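Local structure of putative carboxynorspermidine decarboxylase protein (Sinorhizobium meliloti, 3MT1) at residues A93-N99 / I114-R119; V24-A30 / F212-R217; L36-T41 / A322-V327; F98-S102 / R140-W144. The protein probably catalyses the pyridoxal 5'-phosphate-dependent decarboxylation of carboxynorspermidine and carboxyspermidine, yielding norspermidine and spermidine in polyamine biosynthesis. All blocks are in the same frame, centred on the assembly; numbering follows the deposited sequence.

Contact 1: residues A93-N99 / I114-R119; sequences ADKIIFN and IARGLR
Ile96 and Phe98 trade backbone hydrogen bonds with Ala115, Gly117 and Arg119, pairing strands 95-98 and 115-119 in parallel as the fourth and fifth strands of an eight-stranded alpha/beta barrel. Ile96 N donates to Ala115 O (3.2 Å), while Ile96 O receives Gly117 N (2.8 Å). Phe98 repeats the pattern, its N bonded to Gly117 O and its O to Arg119 N (2.9 Å). Phe98 N reaches Gly117 O from above that carbonyl's plane, 45° out of it.

Apolar contacts lie on both faces. Ile114 holds CG1 between its backbone N and carbonyl carbon (chi1 53°), which sets CD1 against Ile96 CG2 at 3.9 Å. That same CG2 meets Arg116 CG, and the Phe98 ring presents its edge to both Arg116 CG and Gly117 O. The ring also packs on Leu104 and Phe107 of helix 101-107. On the Lys95 face, Lys95 CG touches Ala115 CB (3.9 Å), and a CB on Gly117 would press on Ile97 CG1.

The polar ends lead elsewhere: Lys95 NZ forms a salt bridge with Glu73, Arg116 NE bonds Arg155 O, and Asn99 OD1 and Arg119 NH1 both bond Tyr77 OH. Backbone amides thus carry the pairing itself, leaving the polar side chains to tie it to the rest of the barrel.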
loop_
_atom_site.group_PDB
_atom_site.type_symbol
_atom_site.label_atom_id
_atom_site.label_comp_id
_atom_site.label_asym_id
_atom_site.label_seq_id
_atom_site.Cartn_x
_atom_site.Cartn_y
_atom_site.Cartn_z
ATOM N N ALA B 93 17.633 -14.815 15.307
ATOM C CA ALA B 93 16.675 -14.796 16.408
ATOM C C ALA B 93 17.220 -15.424 17.689
ATOM O O ALA B 93 18.010 -16.357 17.630
ATOM C CB ALA B 93 15.384 -15.501 15.991
ATOM N N ASP B 94 16.782 -14.921 18.841
ATOM C CA ASP B 94 17.013 -15.576 20.133
ATOM C C ASP B 94 15.864 -16.485 20.516
ATOM O O ASP B 94 16.036 -17.487 21.188
ATOM C CB ASP B 94 17.182 -14.519 21.207
ATOM C CG ASP B 94 18.433 -13.712 21.002
ATOM O OD1 ASP B 94 19.504 -14.339 20.864
ATOM O OD2 ASP B 94 18.353 -12.467 20.954
ATOM N N LYS B 95 14.677 -16.115 20.084
ATOM C CA LYS B 95 13.518 -16.933 20.255
ATOM C C LYS B 95 12.840 -17.009 18.905
ATOM O O LYS B 95 12.930 -16.068 18.077
ATOM C CB LYS B 95 12.618 -16.350 21.347
ATOM C CG LYS B 95 13.280 -16.493 22.727
ATOM C CD LYS B 95 12.360 -16.143 23.878
ATOM C CE LYS B 95 13.048 -16.166 25.248
ATOM N NZ LYS B 95 14.115 -15.112 25.315
ATOM N N ILE B 96 12.202 -18.153 18.658
ATOM C CA ILE B 96 11.449 -18.364 17.427
ATOM C C ILE B 96 10.113 -18.928 17.840
ATOM O O ILE B 96 10.035 -19.716 18.776
ATOM C CB ILE B 96 12.193 -19.294 16.428
ATOM C CG1 ILE B 96 11.500 -19.255 15.053
ATOM C CG2 ILE B 96 12.297 -20.700 16.951
ATOM C CD1 ILE B 96 12.282 -19.954 13.947
ATOM N N ILE B 97 9.061 -18.478 17.176
ATOM C CA ILE B 97 7.720 -18.900 17.495
ATOM C C ILE B 97 7.031 -19.436 16.261
ATOM O O ILE B 97 7.171 -18.894 15.146
ATOM C CB ILE B 97 6.931 -17.757 18.100
ATOM C CG1 ILE B 97 7.574 -17.402 19.440
ATOM C CG2 ILE B 97 5.442 -18.120 18.261
ATOM C CD1 ILE B 97 7.846 -15.938 19.607
ATOM N N PHE B 98 6.322 -20.545 16.469
ATOM C CA PHE B 98 5.645 -21.221 15.383
ATOM C C PHE B 98 4.184 -21.138 15.607
ATOM O O PHE B 98 3.717 -21.148 16.756
ATOM C CB PHE B 98 6.062 -22.669 15.261
ATOM C CG PHE B 98 7.538 -22.857 15.168
ATOM C CD1 PHE B 98 8.182 -22.760 13.944
ATOM C CD2 PHE B 98 8.297 -23.124 16.317
ATOM C CE1 PHE B 98 9.560 -22.930 13.856
ATOM C CE2 PHE B 98 9.651 -23.296 16.240
ATOM C CZ PHE B 98 10.289 -23.194 14.999
ATOM N N ASN B 99 3.475 -21.063 14.482
ATOM C CA ASN B 99 2.040 -20.865 14.442
ATOM C C ASN B 99 1.250 -22.126 14.780
ATOM O O ASN B 99 0.102 -22.054 15.213
ATOM C CB ASN B 99 1.639 -20.342 13.061
ATOM C CG ASN B 99 0.257 -19.723 13.054
ATOM O OD1 ASN B 99 0.029 -18.703 13.706
ATOM N ND2 ASN B 99 -0.674 -20.334 12.315
ATOM N N ILE B 114 18.239 -22.492 19.648
ATOM C CA ILE B 114 17.624 -21.374 20.323
ATOM C C ILE B 114 16.331 -21.832 20.958
ATOM O O ILE B 114 15.864 -22.947 20.673
ATOM C CB ILE B 114 17.360 -20.184 19.351
ATOM C CG1 ILE B 114 16.557 -20.651 18.127
ATOM C CG2 ILE B 114 18.693 -19.487 18.946
ATOM C CD1 ILE B 114 16.027 -19.538 17.274
ATOM N N ALA B 115 15.771 -20.976 21.815
ATOM C CA ALA B 115 14.504 -21.220 22.514
ATOM C C ALA B 115 13.316 -21.235 21.526
ATOM O O ALA B 115 13.206 -20.352 20.682
ATOM C CB ALA B 115 14.282 -20.159 23.610
ATOM N N ARG B 116 12.449 -22.241 21.629
ATOM C CA ARG B 116 11.347 -22.385 20.711
ATOM C C ARG B 116 10.049 -22.162 21.458
ATOM O O ARG B 116 9.912 -22.548 22.630
ATOM C CB ARG B 116 11.386 -23.766 20.036
ATOM C CG ARG B 116 12.606 -23.959 19.084
ATOM C CD ARG B 116 12.900 -25.425 18.725
ATOM N NE ARG B 116 12.908 -26.308 19.898
ATOM C CZ ARG B 116 13.916 -26.441 20.760
ATOM N NH1 ARG B 116 15.051 -25.752 20.621
ATOM N NH2 ARG B 116 13.787 -27.269 21.779
ATOM N N GLY B 117 9.106 -21.521 20.774
ATOM C CA GLY B 117 7.796 -21.194 21.321
ATOM C C GLY B 117 6.687 -21.599 20.383
ATOM O O GLY B 117 6.921 -21.956 19.230
ATOM N N LEU B 118 5.457 -21.566 20.877
ATOM C CA LEU B 118 4.314 -21.983 20.085
ATOM C C LEU B 118 3.230 -20.959 20.337
ATOM O O LEU B 118 3.037 -20.539 21.467
ATOM C CB LEU B 118 3.862 -23.394 20.516
ATOM C CG LEU B 118 2.685 -24.040 19.762
ATOM C CD1 LEU B 118 3.142 -24.693 18.452
ATOM C CD2 LEU B 118 1.930 -25.056 20.611
ATOM N N ARG B 119 2.530 -20.538 19.293
ATOM C CA ARG B 119 1.401 -19.637 19.494
ATOM C C ARG B 119 0.157 -20.376 19.953
ATOM O O ARG B 119 -0.207 -21.427 19.415
ATOM C CB ARG B 119 1.068 -18.876 18.223
ATOM C CG ARG B 119 0.105 -17.755 18.476
ATOM C CD ARG B 119 -0.265 -17.040 17.227
ATOM N NE ARG B 119 -1.137 -15.908 17.526
ATOM C CZ ARG B 119 -1.369 -14.899 16.694
ATOM N NH1 ARG B 119 -0.779 -14.870 15.495
ATOM N NH2 ARG B 119 -2.180 -13.915 17.068
#

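Contact 2: residues V24-A30 / F212-R217; sequences VREKSGA and FSARLR
Two neighbouring helices on the outside of the alpha/beta barrel, 11-28 and 209-223, meet where Ser28 and Lys27 pack on Ser213 and Leu216. The segment axes pass 8.6 Å apart at a crossing angle of -47°. Ser213 CB and OG lie against Lys27 CB, with OG at 3.3 Å, while Ser213 OG itself is bonded to Val209 O. Deeper in, Ser28 CB rests on Leu216 CB (3.8 Å). Leu216 CD1 reaches both Val24 CG1 and Ala30 CB, and Val24 CG1, anti to its backbone N (chi1 164°), also meets Phe212 CE2 at 4.0 Å.

The first helix ends here in an ST turn: Ser28 OG accepts Ala30 N (3.0 Å), and Gly29 takes positive phi as the chain turns into strand 31-35, the barrel's first. A valine in place of Ser28 would probably leave Ala30 N without its side-chain acceptor and the turn out of the helix less firmly fixed. Around this exit Arg217 bends at chi2 and lays one guanidinium face over Ser28 O, 3.4 Å above the plane. Its NE comes within 3.1 Å of Lys27 O, at an angle too poor for a hydrogen bond.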
loop_
_atom_site.group_PDB
_atom_site.type_symbol
_atom_site.label_atom_id
_atom_site.label_comp_id
_atom_site.label_asym_id
_atom_site.label_seq_id
_atom_site.Cartn_x
_atom_site.Cartn_y
_atom_site.Cartn_z
ATOM N N VAL B 24 7.033 0.497 33.289
ATOM C CA VAL B 24 6.379 -0.800 33.311
ATOM C C VAL B 24 7.388 -1.944 33.465
ATOM O O VAL B 24 7.191 -2.821 34.298
ATOM C CB VAL B 24 5.544 -1.037 32.040
ATOM C CG1 VAL B 24 5.184 -2.527 31.891
ATOM C CG2 VAL B 24 4.307 -0.134 32.027
ATOM N N ARG B 25 8.459 -1.929 32.673
ATOM C CA ARG B 25 9.482 -2.961 32.748
ATOM C C ARG B 25 10.058 -3.029 34.168
ATOM O O ARG B 25 10.321 -4.099 34.702
ATOM C CB ARG B 25 10.617 -2.661 31.768
ATOM C CG ARG B 25 10.173 -2.577 30.345
ATOM C CD ARG B 25 11.284 -2.218 29.347
ATOM N NE ARG B 25 12.580 -2.804 29.644
ATOM C CZ ARG B 25 13.599 -2.105 30.142
ATOM N NH1 ARG B 25 13.468 -0.801 30.368
ATOM N NH2 ARG B 25 14.754 -2.701 30.408
ATOM N N GLU B 26 10.240 -1.869 34.770
ATOM C CA GLU B 26 10.859 -1.757 36.070
ATOM C C GLU B 26 9.907 -2.329 37.165
ATOM O O GLU B 26 10.308 -3.173 37.988
ATOM C CB GLU B 26 11.175 -0.269 36.269
ATOM C CG GLU B 26 11.905 0.133 37.529
ATOM C CD GLU B 26 11.728 1.640 37.807
ATOM O OE1 GLU B 26 11.419 2.395 36.841
ATOM O OE2 GLU B 26 11.899 2.072 38.972
ATOM N N LYS B 27 8.645 -1.896 37.126
ATOM C CA LYS B 27 7.624 -2.274 38.107
ATOM C C LYS B 27 7.198 -3.718 37.977
ATOM O O LYS B 27 6.917 -4.371 38.982
ATOM C CB LYS B 27 6.382 -1.400 37.954
ATOM C CG LYS B 27 6.573 0.069 38.269
ATOM C CD LYS B 27 7.333 0.287 39.556
ATOM C CE LYS B 27 7.216 1.716 39.987
ATOM N NZ LYS B 27 8.144 2.057 41.099
ATOM N N SER B 28 7.172 -4.216 36.743
ATOM C CA SER B 28 6.605 -5.511 36.437
ATOM C C SER B 28 7.668 -6.562 36.349
ATOM O O SER B 28 7.398 -7.708 36.662
ATOM C CB SER B 28 5.854 -5.480 35.091
ATOM O OG SER B 28 6.714 -5.072 34.032
ATOM N N GLY B 29 8.863 -6.191 35.877
ATOM C CA GLY B 29 9.888 -7.172 35.489
ATOM C C GLY B 29 9.552 -7.850 34.165
ATOM O O GLY B 29 10.199 -8.820 33.756
ATOM N N ALA B 30 8.521 -7.353 33.489
ATOM C CA ALA B 30 8.155 -7.871 32.186
ATOM C C ALA B 30 9.109 -7.215 31.185
ATOM O O ALA B 30 9.682 -6.155 31.465
ATOM C CB ALA B 30 6.707 -7.562 31.873
ATOM N N PHE B 212 -1.623 -2.213 36.347
ATOM C CA PHE B 212 -1.237 -3.102 35.240
ATOM C C PHE B 212 0.111 -3.833 35.438
ATOM O O PHE B 212 0.219 -5.016 35.112
ATOM C CB PHE B 212 -1.244 -2.280 33.957
ATOM C CG PHE B 212 -0.611 -2.942 32.787
ATOM C CD1 PHE B 212 -1.297 -3.901 32.054
ATOM C CD2 PHE B 212 0.661 -2.558 32.366
ATOM C CE1 PHE B 212 -0.726 -4.490 30.934
ATOM C CE2 PHE B 212 1.244 -3.151 31.255
ATOM C CZ PHE B 212 0.541 -4.115 30.529
ATOM N N SER B 213 1.114 -3.109 35.947
ATOM C CA SER B 213 2.394 -3.686 36.384
ATOM C C SER B 213 2.220 -4.735 37.467
ATOM O O SER B 213 2.879 -5.775 37.446
ATOM C CB SER B 213 3.315 -2.603 36.942
ATOM O OG SER B 213 3.786 -1.758 35.902
ATOM N N ALA B 214 1.329 -4.445 38.414
ATOM C CA ALA B 214 1.066 -5.329 39.548
ATOM C C ALA B 214 0.368 -6.600 39.079
ATOM O O ALA B 214 0.600 -7.684 39.601
ATOM C CB ALA B 214 0.224 -4.614 40.567
ATOM N N ARG B 215 -0.488 -6.460 38.082
ATOM C CA ARG B 215 -1.178 -7.603 37.517
ATOM C C ARG B 215 -0.193 -8.473 36.709
ATOM O O ARG B 215 -0.322 -9.704 36.689
ATOM C CB ARG B 215 -2.368 -7.134 36.662
ATOM C CG ARG B 215 -3.131 -8.250 35.987
ATOM C CD ARG B 215 -3.886 -9.120 37.006
ATOM N NE ARG B 215 -4.590 -10.259 36.389
ATOM C CZ ARG B 215 -4.105 -11.502 36.335
ATOM N NH1 ARG B 215 -2.911 -11.783 36.839
ATOM N NH2 ARG B 215 -4.810 -12.468 35.774
ATOM N N LEU B 216 0.776 -7.821 36.052
ATOM C CA LEU B 216 1.845 -8.500 35.341
ATOM C C LEU B 216 2.706 -9.299 36.325
ATOM O O LEU B 216 2.983 -10.484 36.098
ATOM C CB LEU B 216 2.681 -7.502 34.512
ATOM C CG LEU B 216 2.033 -6.841 33.260
ATOM C CD1 LEU B 216 2.932 -5.861 32.540
ATOM C CD2 LEU B 216 1.544 -7.858 32.279
ATOM N N ARG B 217 3.091 -8.661 37.435
ATOM C CA ARG B 217 3.859 -9.330 38.479
ATOM C C ARG B 217 3.208 -10.638 38.933
ATOM O O ARG B 217 3.873 -11.673 39.036
ATOM C CB ARG B 217 4.064 -8.410 39.685
ATOM C CG ARG B 217 5.337 -7.567 39.638
ATOM C CD ARG B 217 6.189 -7.690 40.914
ATOM N NE ARG B 217 7.392 -6.863 40.811
ATOM C CZ ARG B 217 8.538 -7.247 40.247
ATOM N NH1 ARG B 217 8.673 -8.460 39.731
ATOM N NH2 ARG B 217 9.567 -6.412 40.185
#

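Contact 3: residues L36-T41 / A322-V327; sequences LKCFAT and AGYTMV. With SO4 (sulfate ion), chain D.
Cys38 lies over one face of the Tyr324 ring, joining the loop that follows the first strand of the alpha/beta barrel to a loop between strands 315-318 and 339-343. Cys38 CA makes a CH-pi contact 3.7 Å from the ring centroid, 17° off the normal, and Cys38 CB touches Tyr324 CZ at 3.5 Å. With SG anti to the backbone N (chi1 161°), the sulfur slants over the ring towards CE2 and also meets Gly323 CA.

Farther out, Val327 CG1 packs on Ala40 CB (3.9 Å), and its CG2 faces Lys37 O. Phe39 CE2 meets Ala322 CB and the CE of Met326, a selenomethionine, whose SE lies 3.4 Å from Thr41 OG1. Ala322 O sits at the edge of the Phe39 ring, in its plane. In the second subunit, Asn333 packs on Lys37 and Leu364 on Ala40.

One hydrogen bond joins the backbones: Tyr324 N meets a lone pair of Cys38 O at 2.8 Å, nearly straight at 172°. An alanine in place of Tyr324 would probably strip Cys38 of its aromatic cover and cost the sulfate one donor. Tyr324 also touches Glu233, predicted to bind the substrate. The sulfate, held too by Gly199 N, Gly232 N and Glu233 N, probably marks the cofactor's phosphate site; Tyr324 OH donates to its O2 at 2.9 Å.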
loop_
_atom_site.group_PDB
_atom_site.type_symbol
_atom_site.label_atom_id
_atom_site.label_comp_id
_atom_site.label_asym_id
_atom_site.label_seq_id
_atom_site.Cartn_x
_atom_site.Cartn_y
_atom_site.Cartn_z
ATOM N N LEU B 36 8.023 -4.755 14.971
ATOM C CA LEU B 36 8.496 -4.128 13.738
ATOM C C LEU B 36 7.424 -4.016 12.632
ATOM O O LEU B 36 7.533 -3.168 11.776
ATOM C CB LEU B 36 9.770 -4.776 13.247
ATOM C CG LEU B 36 11.008 -4.659 14.166
ATOM C CD1 LEU B 36 12.280 -5.164 13.470
ATOM C CD2 LEU B 36 11.232 -3.213 14.588
ATOM N N LYS B 37 6.352 -4.815 12.690
ATOM C CA LYS B 37 5.268 -4.679 11.711
ATOM C C LYS B 37 4.571 -3.310 11.795
ATOM O O LYS B 37 4.055 -2.799 10.792
ATOM C CB LYS B 37 4.274 -5.847 11.751
ATOM C CG LYS B 37 3.410 -5.903 12.968
ATOM C CD LYS B 37 2.505 -7.158 13.018
ATOM C CE LYS B 37 1.851 -7.241 14.415
ATOM N NZ LYS B 37 1.138 -8.558 14.662
ATOM N N CYS B 38 4.589 -2.698 12.976
ATOM C CA CYS B 38 3.931 -1.429 13.177
ATOM C C CYS B 38 4.862 -0.268 12.808
ATOM O O CYS B 38 4.433 0.729 12.176
ATOM C CB CYS B 38 3.480 -1.335 14.622
ATOM S SG CYS B 38 3.142 0.350 15.156
ATOM N N PHE B 39 6.140 -0.406 13.201
ATOM C CA PHE B 39 7.104 0.711 13.150
ATOM C C PHE B 39 8.506 0.161 13.072
ATOM O O PHE B 39 8.917 -0.566 13.942
ATOM C CB PHE B 39 6.977 1.546 14.394
ATOM C CG PHE B 39 7.861 2.753 14.417
ATOM C CD1 PHE B 39 9.135 2.702 15.036
ATOM C CD2 PHE B 39 7.410 3.963 13.885
ATOM C CE1 PHE B 39 9.965 3.847 15.093
ATOM C CE2 PHE B 39 8.234 5.112 13.912
ATOM C CZ PHE B 39 9.509 5.067 14.529
ATOM N N ALA B 40 9.220 0.520 12.013
ATOM C CA ALA B 40 10.536 -0.002 11.709
ATOM C C ALA B 40 11.435 1.118 11.157
ATOM O O ALA B 40 12.340 0.904 10.341
ATOM C CB ALA B 40 10.411 -1.156 10.748
ATOM N N THR B 41 11.209 2.326 11.661
ATOM C CA THR B 41 11.974 3.478 11.242
ATOM C C THR B 41 13.266 3.491 12.051
ATOM O O THR B 41 13.378 4.187 13.091
ATOM C CB THR B 41 11.174 4.722 11.455
ATOM O OG1 THR B 41 10.031 4.646 10.618
ATOM C CG2 THR B 41 11.956 5.962 11.072
ATOM N N ALA B 322 2.531 7.653 13.137
ATOM C CA ALA B 322 3.725 6.772 13.099
ATOM C C ALA B 322 3.460 5.281 12.842
ATOM O O ALA B 322 4.273 4.606 12.189
ATOM C CB ALA B 322 4.585 6.948 14.350
ATOM N N GLY B 323 2.360 4.753 13.372
ATOM C CA GLY B 323 2.087 3.331 13.285
ATOM C C GLY B 323 1.433 2.894 11.988
ATOM O O GLY B 323 0.441 3.515 11.521
ATOM N N TYR B 324 1.965 1.815 11.407
ATOM C CA TYR B 324 1.333 1.179 10.265
ATOM C C TYR B 324 1.210 2.180 9.109
ATOM O O TYR B 324 0.330 2.058 8.240
ATOM C CB TYR B 324 -0.045 0.578 10.661
ATOM C CG TYR B 324 0.077 -0.514 11.693
ATOM C CD1 TYR B 324 0.573 -1.789 11.347
ATOM C CD2 TYR B 324 -0.227 -0.261 13.043
ATOM C CE1 TYR B 324 0.729 -2.811 12.333
ATOM C CE2 TYR B 324 -0.087 -1.248 14.026
ATOM C CZ TYR B 324 0.376 -2.514 13.667
ATOM O OH TYR B 324 0.526 -3.459 14.667
ATOM N N THR B 325 2.080 3.183 9.107
ATOM C CA THR B 325 2.072 4.163 8.027
ATOM C C THR B 325 3.351 4.008 7.212
ATOM O O THR B 325 3.313 3.563 6.085
ATOM C CB THR B 325 1.973 5.579 8.572
ATOM O OG1 THR B 325 3.055 5.781 9.506
ATOM C CG2 THR B 325 0.593 5.803 9.266
HETATM N N MSE B 326 4.491 4.316 7.822
HETATM C CA MSE B 326 5.768 4.235 7.144
HETATM C C MSE B 326 6.085 2.854 6.616
HETATM O O MSE B 326 6.694 2.740 5.580
HETATM C CB MSE B 326 6.900 4.714 8.046
HETATM C CG MSE B 326 7.173 6.196 7.880
HETATM SE SE MSE B 326 8.075 7.102 9.401
HETATM C CE MSE B 326 6.651 6.772 10.709
ATOM N N VAL B 327 5.693 1.813 7.323
ATOM C CA VAL B 327 6.053 0.461 6.915
ATOM C C VAL B 327 5.299 -0.012 5.636
ATOM O O VAL B 327 5.590 -1.070 5.093
ATOM C CB VAL B 327 5.746 -0.545 8.051
ATOM C CG1 VAL B 327 6.860 -0.530 9.163
ATOM C CG2 VAL B 327 4.339 -0.286 8.602
HETATM S S SO4 D . -0.009 -3.373 18.095
HETATM O O1 SO4 D . -1.461 -3.465 18.136
HETATM O O2 SO4 D . 0.416 -2.263 17.259
HETATM O O3 SO4 D . 0.394 -3.128 19.485
HETATM O O4 SO4 D . 0.598 -4.629 17.634
#

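Contact 4: residues F98-S102 / R140-W144; sequences FNSIS and RLGEW
Glu143 sends CG anti to its carbonyl carbon (chi1 -58°) and then bends at chi2 (-77°), a hook that brings OE2 to Ile101 N across the contact. Asn99, with CG anti to its backbone N, reaches the other way, its amide turned to the Arg140 carbonyl.

The Ile101 N bond to Glu143 OE2 is short, 2.8 Å, and nearly straight; the carboxylate oxygen is met on its anti side, 33° out of plane. Ile101 CD1 crosses to the same side chain and touches Glu143 CD at 3.8 Å. Ser100 is the N-cap of helix 101-107, its OG taking Gln103 N, so Glu143 adds a second acceptor at this helix start, where its negative charge would probably be favoured by the helix dipole.

Asn99 ND2 donates to Arg140 O at 3.1 Å, with that oxygen lying in the amide plane. Between the two grips, Gly142 N makes a weak bond to Asn99 O (3.4 Å).

Glu143 also pairs by backbone with Arg119 at the end of strand 115-119, and Arg140 NH2 bonds Ser294 O of the second subunit. The 140-144 loop thus runs past the end of strand 115-119 and the start of helix 101-107, reaching the dimer partner.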
loop_
_atom_site.group_PDB
_atom_site.type_symbol
_atom_site.label_atom_id
_atom_site.label_comp_id
_atom_site.label_asym_id
_atom_site.label_seq_id
_atom_site.Cartn_x
_atom_site.Cartn_y
_atom_site.Cartn_z
ATOM N N PHE B 98 6.322 -20.545 16.469
ATOM C CA PHE B 98 5.645 -21.221 15.383
ATOM C C PHE B 98 4.184 -21.138 15.607
ATOM O O PHE B 98 3.717 -21.148 16.756
ATOM C CB PHE B 98 6.062 -22.669 15.261
ATOM C CG PHE B 98 7.538 -22.857 15.168
ATOM C CD1 PHE B 98 8.182 -22.760 13.944
ATOM C CD2 PHE B 98 8.297 -23.124 16.317
ATOM C CE1 PHE B 98 9.560 -22.930 13.856
ATOM C CE2 PHE B 98 9.651 -23.296 16.240
ATOM C CZ PHE B 98 10.289 -23.194 14.999
ATOM N N ASN B 99 3.475 -21.063 14.482
ATOM C CA ASN B 99 2.040 -20.865 14.442
ATOM C C ASN B 99 1.250 -22.126 14.780
ATOM O O ASN B 99 0.102 -22.054 15.213
ATOM C CB ASN B 99 1.639 -20.342 13.061
ATOM C CG ASN B 99 0.257 -19.723 13.054
ATOM O OD1 ASN B 99 0.029 -18.703 13.706
ATOM N ND2 ASN B 99 -0.674 -20.334 12.315
ATOM N N SER B 100 1.872 -23.278 14.587
ATOM C CA SER B 100 1.152 -24.542 14.615
ATOM C C SER B 100 2.129 -25.640 14.961
ATOM O O SER B 100 3.344 -25.468 14.797
ATOM C CB SER B 100 0.535 -24.820 13.243
ATOM O OG SER B 100 1.570 -25.055 12.299
ATOM N N ILE B 101 1.590 -26.765 15.431
ATOM C CA ILE B 101 2.381 -27.939 15.802
ATOM C C ILE B 101 3.196 -28.407 14.607
ATOM O O ILE B 101 4.405 -28.628 14.706
ATOM C CB ILE B 101 1.474 -29.062 16.364
ATOM C CG1 ILE B 101 1.272 -28.832 17.858
ATOM C CG2 ILE B 101 2.081 -30.462 16.125
ATOM C CD1 ILE B 101 -0.143 -29.108 18.362
ATOM N N SER B 102 2.518 -28.516 13.474
ATOM C CA SER B 102 3.127 -28.932 12.234
ATOM C C SER B 102 4.346 -28.073 11.826
ATOM O O SER B 102 5.380 -28.620 11.430
ATOM C CB SER B 102 2.054 -28.936 11.148
ATOM O OG SER B 102 2.589 -29.407 9.933
ATOM N N ARG B 140 -7.186 -20.021 12.721
ATOM C CA ARG B 140 -5.966 -20.299 11.956
ATOM C C ARG B 140 -4.668 -19.619 12.483
ATOM O O ARG B 140 -3.621 -19.627 11.818
ATOM C CB ARG B 140 -6.178 -20.010 10.457
ATOM C CG ARG B 140 -6.249 -18.539 10.046
ATOM C CD ARG B 140 -6.255 -18.393 8.499
ATOM N NE ARG B 140 -5.960 -17.028 8.041
ATOM C CZ ARG B 140 -4.731 -16.535 7.861
ATOM N NH1 ARG B 140 -3.660 -17.292 8.085
ATOM N NH2 ARG B 140 -4.565 -15.278 7.458
ATOM N N LEU B 141 -4.749 -19.028 13.669
ATOM C CA LEU B 141 -3.575 -18.461 14.332
ATOM C C LEU B 141 -3.424 -19.055 15.721
ATOM O O LEU B 141 -4.173 -18.705 16.626
ATOM C CB LEU B 141 -3.690 -16.946 14.455
ATOM C CG LEU B 141 -3.918 -16.109 13.199
ATOM C CD1 LEU B 141 -4.037 -14.647 13.589
ATOM C CD2 LEU B 141 -2.804 -16.311 12.167
ATOM N N GLY B 142 -2.459 -19.952 15.884
ATOM C CA GLY B 142 -2.210 -20.587 17.173
ATOM C C GLY B 142 -2.999 -21.867 17.400
ATOM O O GLY B 142 -4.048 -22.087 16.796
ATOM N N GLU B 143 -2.479 -22.721 18.271
ATOM C CA GLU B 143 -3.170 -23.958 18.624
ATOM C C GLU B 143 -4.083 -23.711 19.826
ATOM O O GLU B 143 -3.750 -22.913 20.694
ATOM C CB GLU B 143 -2.165 -25.078 18.916
ATOM C CG GLU B 143 -1.200 -25.401 17.757
ATOM C CD GLU B 143 -1.831 -26.235 16.634
ATOM O OE1 GLU B 143 -2.944 -26.772 16.821
ATOM O OE2 GLU B 143 -1.202 -26.366 15.561
ATOM N N TRP B 144 -5.236 -24.373 19.863
ATOM C CA TRP B 144 -6.177 -24.205 20.962
ATOM C C TRP B 144 -6.319 -25.492 21.743
ATOM O O TRP B 144 -6.735 -25.471 22.900
ATOM C CB TRP B 144 -7.558 -23.776 20.445
ATOM C CG TRP B 144 -8.300 -24.870 19.726
ATOM C CD1 TRP B 144 -9.099 -25.832 20.284
ATOM C CD2 TRP B 144 -8.294 -25.121 18.322
ATOM N NE1 TRP B 144 -9.591 -26.668 19.310
ATOM C CE2 TRP B 144 -9.114 -26.255 18.096
ATOM C CE3 TRP B 144 -7.673 -24.500 17.227
ATOM C CZ2 TRP B 144 -9.337 -26.778 16.815
ATOM C CZ3 TRP B 144 -7.896 -25.018 15.946
ATOM C CH2 TRP B 144 -8.724 -26.147 15.753
#

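Overall arrangement
From the N terminus, contact 2 opens first at 24-30 and contact 3 follows at 36-41, on the two sides of the first barrel strand. Next come contacts 1 and 4, starting from the same stretch and sharing Phe98 and Asn99. Contact 1 closes a short beta-alpha-beta unit at 114-119; contact 4 closes at 140-144, with the centres of the two 12 Å apart. Both nest inside the larger loops. Contact 2 closes at 212-217, joining the helix ahead of the first barrel strand to the helix ahead of the eighth, whereas contact 3 closes at 322-327, so these two cross. Contact 3 ties the barrel to the C-terminal part of the chain, and it and contact 4 both touch the second subunit.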